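Local coordinates for brain-specific angiogenesis inhibitor 1-associated protein 2-like protein 2 (PDB 3OK8) that binds phosphoinositides without clear preference and induces planar or gently curved membrane structures, here represented by its dimeric I-BAR (IMD) domain, at residues E23-N26 with P27-N31; K111-M114 with Q115-K118. All coordinates share one frame; numbering follows the deposited sequence.

How the interactions relate
Interactions 1 and 2 are local contacts on two successive long helices of the same IMD three-helix bundle, helix 5-66 and helix 71-147, with interaction 1 coming first along the chain. Their centres lie about 12 Å apart and they touch: Met114 CE packs 3.1 Å from Asn26 OD1. Helix 153-217 completes the bundle, and its Arg185 meets both contacts, packing with Phe25 in interaction 1 and forming a salt bridge with Asp113 in interaction 2. Interaction 1 also packs against the second subunit, whereas interaction 2 touches no other chain of the dimer. Together they mark a place where all three helices are tied side by side.

Interaction 1 (E23-N26 with P27-N31); sequences EQFN and PALEN
Apolar contact is carried by Phe25 and Leu29, one helical turn apart. Leu29 CD1 lies 3.6 Å from Phe25 CE2, and Leu29 CD2 approaches the ring's CZ at 4.0 Å, both at the same end of the ring. With chi1 at -178°, CG of Phe25 stands opposite the backbone N, which brings the ring near Leu29 although its CB points away. Tyr186 of helix 153-217 packs edge-to-face with the phenylalanine, while Leu29 also touches Thr110 and Leu189 on the other two helices. Replacing Leu29 by an alanine removes both methyls and is likely to open a gap facing Thr110 and Leu189, with the Phe25 ring less firmly held at CE2 and CZ.

Asn26 and Glu30, a turn apart, bring their polar ends together. Asn26 OD1 lies 3.4 Å from Glu30 OE2, with the amide and carboxylate planes 75° apart; as two acceptors they make no hydrogen bond. Asn26 ND2 donates to the backbone oxygen of Thr110 on helix 71-147.

The backbone pattern breaks at Pro27, whose N has no hydrogen to give to the turn before, close behind a wider pi-type turn at residues 23-25. The proline ring lies over the preceding turn, with CD 3.5 Å from Gln24 O and CG 3.7 Å from Glu23 C. Bonds of the alpha-helical kind run on from there, though long or bent: Ala28 N donates to Gln24 O (3.3 Å) and Leu29 N to Phe25 O (3.2 Å), with weak bonds from Glu30 N and again Leu29 N (3.1 Å) to Asn26 O. Ala28 faces Ile60 of the second subunit. The missing bond at Pro27, next to the pi-type turn, makes this a proline kink in the otherwise continuous helix 5-66 of the I-BAR three-helix bundle.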
ATOM      1  N   GLU A  23      22.790 -14.083  20.385  1.00 44.94           N
ATOM      2  CA  GLU A  23      21.627 -13.940  21.244  1.00 49.29           C
ATOM      3  C   GLU A  23      21.061 -12.532  21.207  1.00 61.28           C
ATOM      4  O   GLU A  23      20.330 -12.112  22.100  1.00 69.86           O
ATOM      5  CB  GLU A  23      21.924 -14.404  22.676  1.00 51.01           C
ATOM      6  CG  GLU A  23      22.940 -13.602  23.449  1.00 65.20           C
ATOM      7  CD  GLU A  23      23.231 -14.220  24.810  1.00 77.38           C
ATOM      8  OE1 GLU A  23      24.337 -14.778  24.992  1.00 69.98           O
ATOM      9  OE2 GLU A  23      22.343 -14.167  25.693  1.00 83.63           O
ATOM     10  N   GLN A  24      21.393 -11.816  20.146  1.00 55.37           N
ATOM     11  CA  GLN A  24      20.838 -10.500  19.924  1.00 49.67           C
ATOM     12  C   GLN A  24      20.515 -10.367  18.451  1.00 46.86           C
ATOM     13  O   GLN A  24      19.351 -10.233  18.073  1.00 59.27           O
ATOM     14  CB  GLN A  24      21.827  -9.439  20.375  1.00 50.79           C
ATOM     15  CG  GLN A  24      21.276  -8.035  20.428  1.00 59.93           C
ATOM     16  CD  GLN A  24      21.940  -7.212  21.526  1.00 66.32           C
ATOM     17  OE1 GLN A  24      22.501  -6.143  21.268  1.00 68.63           O
ATOM     18  NE2 GLN A  24      21.883  -7.716  22.758  1.00 67.26           N
ATOM     19  N   PHE A  25      21.539 -10.447  17.613  1.00 40.37           N
ATOM     20  CA  PHE A  25      21.350 -10.328  16.179  1.00 39.36           C
ATOM     21  C   PHE A  25      20.615 -11.528  15.579  1.00 46.28           C
ATOM     22  O   PHE A  25      19.590 -11.364  14.912  1.00 45.79           O
ATOM     23  CB  PHE A  25      22.678 -10.102  15.464  1.00 44.81           C
ATOM     24  CG  PHE A  25      22.540  -9.935  13.982  1.00 41.95           C
ATOM     25  CD1 PHE A  25      22.291  -8.687  13.433  1.00 36.05           C
ATOM     26  CD2 PHE A  25      22.656 -11.026  13.137  1.00 45.66           C
ATOM     27  CE1 PHE A  25      22.158  -8.526  12.067  1.00 49.45           C
ATOM     28  CE2 PHE A  25      22.528 -10.873  11.763  1.00 52.87           C
ATOM     29  CZ  PHE A  25      22.276  -9.618  11.227  1.00 55.00           C
ATOM     30  N   ASN A  26      21.117 -12.735  15.809  1.00 38.34           N
ATOM     31  CA  ASN A  26      20.476 -13.897  15.192  1.00 47.26           C
ATOM     32  C   ASN A  26      18.969 -14.047  15.502  1.00 47.54           C
ATOM     33  O   ASN A  26      18.162 -14.269  14.589  1.00 38.45           O
ATOM     34  CB  ASN A  26      21.251 -15.182  15.487  1.00 41.87           C
ATOM     35  CG  ASN A  26      20.891 -16.310  14.537  1.00 53.54           C
ATOM     36  OD1 ASN A  26      19.888 -17.009  14.726  1.00 51.33           O
ATOM     37  ND2 ASN A  26      21.709 -16.494  13.501  1.00 57.87           N
ATOM     38  N   PRO A  27      18.583 -13.912  16.782  1.00 41.61           N
ATOM     39  CA  PRO A  27      17.150 -13.971  17.106  1.00 45.96           C
ATOM     40  C   PRO A  27      16.359 -12.853  16.429  1.00 57.27           C
ATOM     41  O   PRO A  27      15.218 -13.074  16.006  1.00 64.23           O
ATOM     42  CB  PRO A  27      17.118 -13.790  18.630  1.00 41.80           C
ATOM     43  CG  PRO A  27      18.516 -14.133  19.097  1.00 47.34           C
ATOM     44  CD  PRO A  27      19.416 -13.701  17.979  1.00 45.01           C
ATOM     45  N   ALA A  28      16.950 -11.666  16.328  1.00 53.80           N
ATOM     46  CA  ALA A  28      16.283 -10.540  15.677  1.00 44.63           C
ATOM     47  C   ALA A  28      15.956 -10.835  14.215  1.00 49.74           C
ATOM     48  O   ALA A  28      15.003 -10.282  13.666  1.00 48.20           O
ATOM     49  CB  ALA A  28      17.109  -9.271  15.795  1.00 43.36           C
ATOM     50  N   LEU A  29      16.745 -11.705  13.592  1.00 52.83           N
ATOM     51  CA  LEU A  29      16.496 -12.127  12.212  1.00 44.40           C
ATOM     52  C   LEU A  29      15.325 -13.090  12.122  1.00 47.84           C
ATOM     53  O   LEU A  29      14.592 -13.083  11.132  1.00 41.22           O
ATOM     54  CB  LEU A  29      17.731 -12.779  11.587  1.00 40.39           C
ATOM     55  CG  LEU A  29      18.894 -11.860  11.226  1.00 51.20           C
ATOM     56  CD1 LEU A  29      19.731 -12.511  10.138  1.00 53.51           C
ATOM     57  CD2 LEU A  29      18.395 -10.493  10.781  1.00 54.16           C
ATOM     58  N   GLU A  30      15.165 -13.938  13.135  1.00 33.44           N
ATOM     59  CA  GLU A  30      13.988 -14.795  13.190  1.00 46.78           C
ATOM     60  C   GLU A  30      12.746 -13.928  13.330  1.00 41.39           C
ATOM     61  O   GLU A  30      11.768 -14.109  12.610  1.00 43.92           O
ATOM     62  CB  GLU A  30      14.080 -15.786  14.342  1.00 48.83           C
ATOM     63  CG  GLU A  30      14.682 -17.110  13.928  1.00 63.76           C
ATOM     64  CD  GLU A  30      15.457 -17.772  15.045  1.00 80.56           C
ATOM     65  OE1 GLU A  30      14.929 -18.736  15.641  1.00 82.87           O
ATOM     66  OE2 GLU A  30      16.591 -17.322  15.330  1.00 88.79           O
ATOM     67  N   ASN A  31      12.818 -12.980  14.257  1.00 40.50           N
ATOM     68  CA  ASN A  31      11.783 -11.987  14.472  1.00 40.75           C
ATOM     69  C   ASN A  31      11.379 -11.237  13.210  1.00 44.09           C
ATOM     70  O   ASN A  31      10.188 -11.126  12.907  1.00 35.00           O
ATOM     71  CB  ASN A  31      12.226 -10.986  15.535  1.00 44.01           C
ATOM     72  CG  ASN A  31      11.118 -10.034  15.932  1.00 54.33           C
ATOM     73  OD1 ASN A  31      11.317  -8.820  15.982  1.00 60.67           O
ATOM     74  ND2 ASN A  31       9.935 -10.583  16.216  1.00 49.67           N
TER

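Interaction 2 (K111-M114 with Q115-K118)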
ATOM      1  N   LYS A 111      19.641 -20.349  10.794  0.50 61.70           N
ATOM      2  CA  LYS A 111      20.232 -21.374  11.663  0.50 61.14           C
ATOM      3  C   LYS A 111      21.582 -21.846  11.124  0.50 60.88           C
ATOM      4  O   LYS A 111      22.472 -22.215  11.884  0.50 61.10           O
ATOM      5  CB  LYS A 111      19.262 -22.544  11.856  0.50 63.87           C
ATOM      6  CG  LYS A 111      19.521 -23.750  10.970  0.50 63.91           C
ATOM      7  CD  LYS A 111      20.502 -24.698  11.637  0.50 58.60           C
ATOM      8  CE  LYS A 111      20.525 -26.046  10.951  0.50 56.15           C
ATOM      9  NZ  LYS A 111      19.254 -26.789  11.153  0.50 56.31           N
ATOM     10  N   LEU A 112      21.726 -21.827   9.805  1.00 57.96           N
ATOM     11  CA  LEU A 112      22.995 -22.145   9.163  1.00 62.08           C
ATOM     12  C   LEU A 112      24.080 -21.154   9.576  1.00 54.58           C
ATOM     13  O   LEU A 112      25.252 -21.500   9.658  1.00 47.81           O
ATOM     14  CB  LEU A 112      22.853 -22.113   7.639  1.00 65.85           C
ATOM     15  CG  LEU A 112      22.333 -23.385   6.967  1.00 63.94           C
ATOM     16  CD1 LEU A 112      22.333 -23.226   5.445  1.00 47.75           C
ATOM     17  CD2 LEU A 112      23.189 -24.580   7.395  1.00 64.13           C
ATOM     18  N   ASP A 113      23.683 -19.915   9.830  1.00 47.41           N
ATOM     19  CA  ASP A 113      24.643 -18.909  10.228  1.00 46.04           C
ATOM     20  C   ASP A 113      24.762 -18.827  11.747  1.00 47.52           C
ATOM     21  O   ASP A 113      25.781 -18.377  12.263  1.00 34.80           O
ATOM     22  CB  ASP A 113      24.301 -17.548   9.633  1.00 53.15           C
ATOM     23  CG  ASP A 113      25.378 -16.521   9.899  1.00 60.38           C
ATOM     24  OD1 ASP A 113      26.281 -16.362   9.045  1.00 64.01           O
ATOM     25  OD2 ASP A 113      25.336 -15.894  10.977  1.00 58.32           O
ATOM     26  N   MET A 114      23.730 -19.264  12.465  1.00 38.65           N
ATOM     27  CA  MET A 114      23.855 -19.395  13.903  1.00 41.86           C
ATOM     28  C   MET A 114      24.973 -20.399  14.189  1.00 48.41           C
ATOM     29  O   MET A 114      25.945 -20.075  14.865  1.00 38.03           O
ATOM     30  CB  MET A 114      22.540 -19.847  14.544  1.00 51.36           C
ATOM     31  CG  MET A 114      22.671 -20.161  16.042  1.00 66.04           C
ATOM     32  SD  MET A 114      22.855 -18.708  17.118  1.00 78.18           S
ATOM     33  CE  MET A 114      21.138 -18.215  17.300  1.00 62.05           C
ATOM     34  N   GLN A 115      24.829 -21.604  13.645  1.00 48.93           N
ATOM     35  CA  GLN A 115      25.799 -22.675  13.804  1.00 47.53           C
ATOM     36  C   GLN A 115      27.208 -22.287  13.331  1.00 54.24           C
ATOM     37  O   GLN A 115      28.210 -22.753  13.879  1.00 54.99           O
ATOM     38  CB  GLN A 115      25.319 -23.919  13.059  1.00 50.06           C
ATOM     39  CG  GLN A 115      26.269 -25.107  13.139  1.00 59.54           C
ATOM     40  CD  GLN A 115      26.044 -25.963  14.374  1.00 66.49           C
ATOM     41  OE1 GLN A 115      26.821 -26.876  14.658  1.00 81.24           O
ATOM     42  NE2 GLN A 115      24.977 -25.675  15.114  1.00 59.50           N
ATOM     43  N   PHE A 116      27.286 -21.433  12.319  1.00 52.44           N
ATOM     44  CA  PHE A 116      28.576 -20.979  11.808  1.00 49.30           C
ATOM     45  C   PHE A 116      29.321 -20.160  12.846  1.00 48.25           C
ATOM     46  O   PHE A 116      30.476 -20.440  13.157  1.00 37.17           O
ATOM     47  CB  PHE A 116      28.386 -20.141  10.550  1.00 53.15           C
ATOM     48  CG  PHE A 116      29.625 -19.397  10.121  1.00 54.40           C
ATOM     49  CD1 PHE A 116      29.835 -18.082  10.511  1.00 51.05           C
ATOM     50  CD2 PHE A 116      30.570 -20.008   9.314  1.00 60.68           C
ATOM     51  CE1 PHE A 116      30.961 -17.390  10.108  1.00 54.26           C
ATOM     52  CE2 PHE A 116      31.708 -19.322   8.909  1.00 65.71           C
ATOM     53  CZ  PHE A 116      31.903 -18.011   9.309  1.00 63.23           C
ATOM     54  N   ILE A 117      28.655 -19.129  13.356  1.00 48.25           N
ATOM     55  CA  ILE A 117      29.212 -18.284  14.402  1.00 49.10           C
ATOM     56  C   ILE A 117      29.424 -19.054  15.710  1.00 47.39           C
ATOM     57  O   ILE A 117      30.285 -18.689  16.512  1.00 44.27           O
ATOM     58  CB  ILE A 117      28.338 -17.036  14.659  1.00 51.65           C
ATOM     59  CG1 ILE A 117      29.059 -15.768  14.200  1.00 55.51           C
ATOM     60  CG2 ILE A 117      28.064 -16.879  16.127  1.00 59.11           C
ATOM     61  CD1 ILE A 117      29.545 -15.806  12.781  1.00 57.90           C
ATOM     62  N   LYS A 118      28.647 -20.116  15.912  1.00 44.38           N
ATOM     63  CA  LYS A 118      28.780 -20.954  17.097  1.00 44.86           C
ATOM     64  C   LYS A 118      30.092 -21.742  17.038  1.00 47.14           C
ATOM     65  O   LYS A 118      30.798 -21.858  18.033  1.00 39.10           O
ATOM     66  CB  LYS A 118      27.601 -21.914  17.212  1.00 52.03           C
ATOM     67  CG  LYS A 118      27.249 -22.295  18.637  1.00 59.32           C
ATOM     68  CD  LYS A 118      26.056 -23.245  18.697  1.00 69.39           C
ATOM     69  CE  LYS A 118      26.481 -24.693  18.951  1.00 76.16           C
ATOM     70  NZ  LYS A 118      27.431 -25.223  17.929  1.00 79.73           N
TER
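Asp113 and Phe116 lie three residues apart on helix 71-147, one of the long helices of the I-BAR three-helix bundle, and their side chains lie near each other on the side that meets helix 153-217. Both carry CG anti to the backbone N (chi1 -173° and 168°), which brings the carboxylate alongside the ring: Asp113 OD1 comes to 4.2 Å from Phe116 CD1, obliquely and in no more than a loose contact. The acid's main polar partner is on the neighbouring helix, where Asp113 OD2 forms a salt bridge with Arg185 NE. Phe116 packs against the same arginine and against Glu181, so the ring and the carboxylate share Arg185 between them.

Ile117 bridges the two flanking helices, touching Glu181 and Arg185 of helix 153-217 and also Ile21 and Met22 of helix 5-66. Met114 faces helix 5-66 too, its chain bent at both chi2 and chi3 so that it folds over towards Asn26. Lys118 follows one turn beyond Met114; its CB sits 3.4 Å from Met114 O and its side chain touches Met22, but the bent chain then carries NZ away to a hydrogen bond with Gln122 OE1. On a more open side Gln115 sets its CB 3.5 Å from Lys111 O, and its amide end leads away.

The backbone bonds beneath these side chains are uneven. Gln115 N to Lys111 O is nearly straight (175°) at 3.0 Å, while Phe116 N to Leu112 O is weak and stretched to 3.4 Å. Ile117 N donates to Asp113 O at 3.2 Å. In the last of the series Lys118 N lies 2.9 Å from its acceptor, Met114 O.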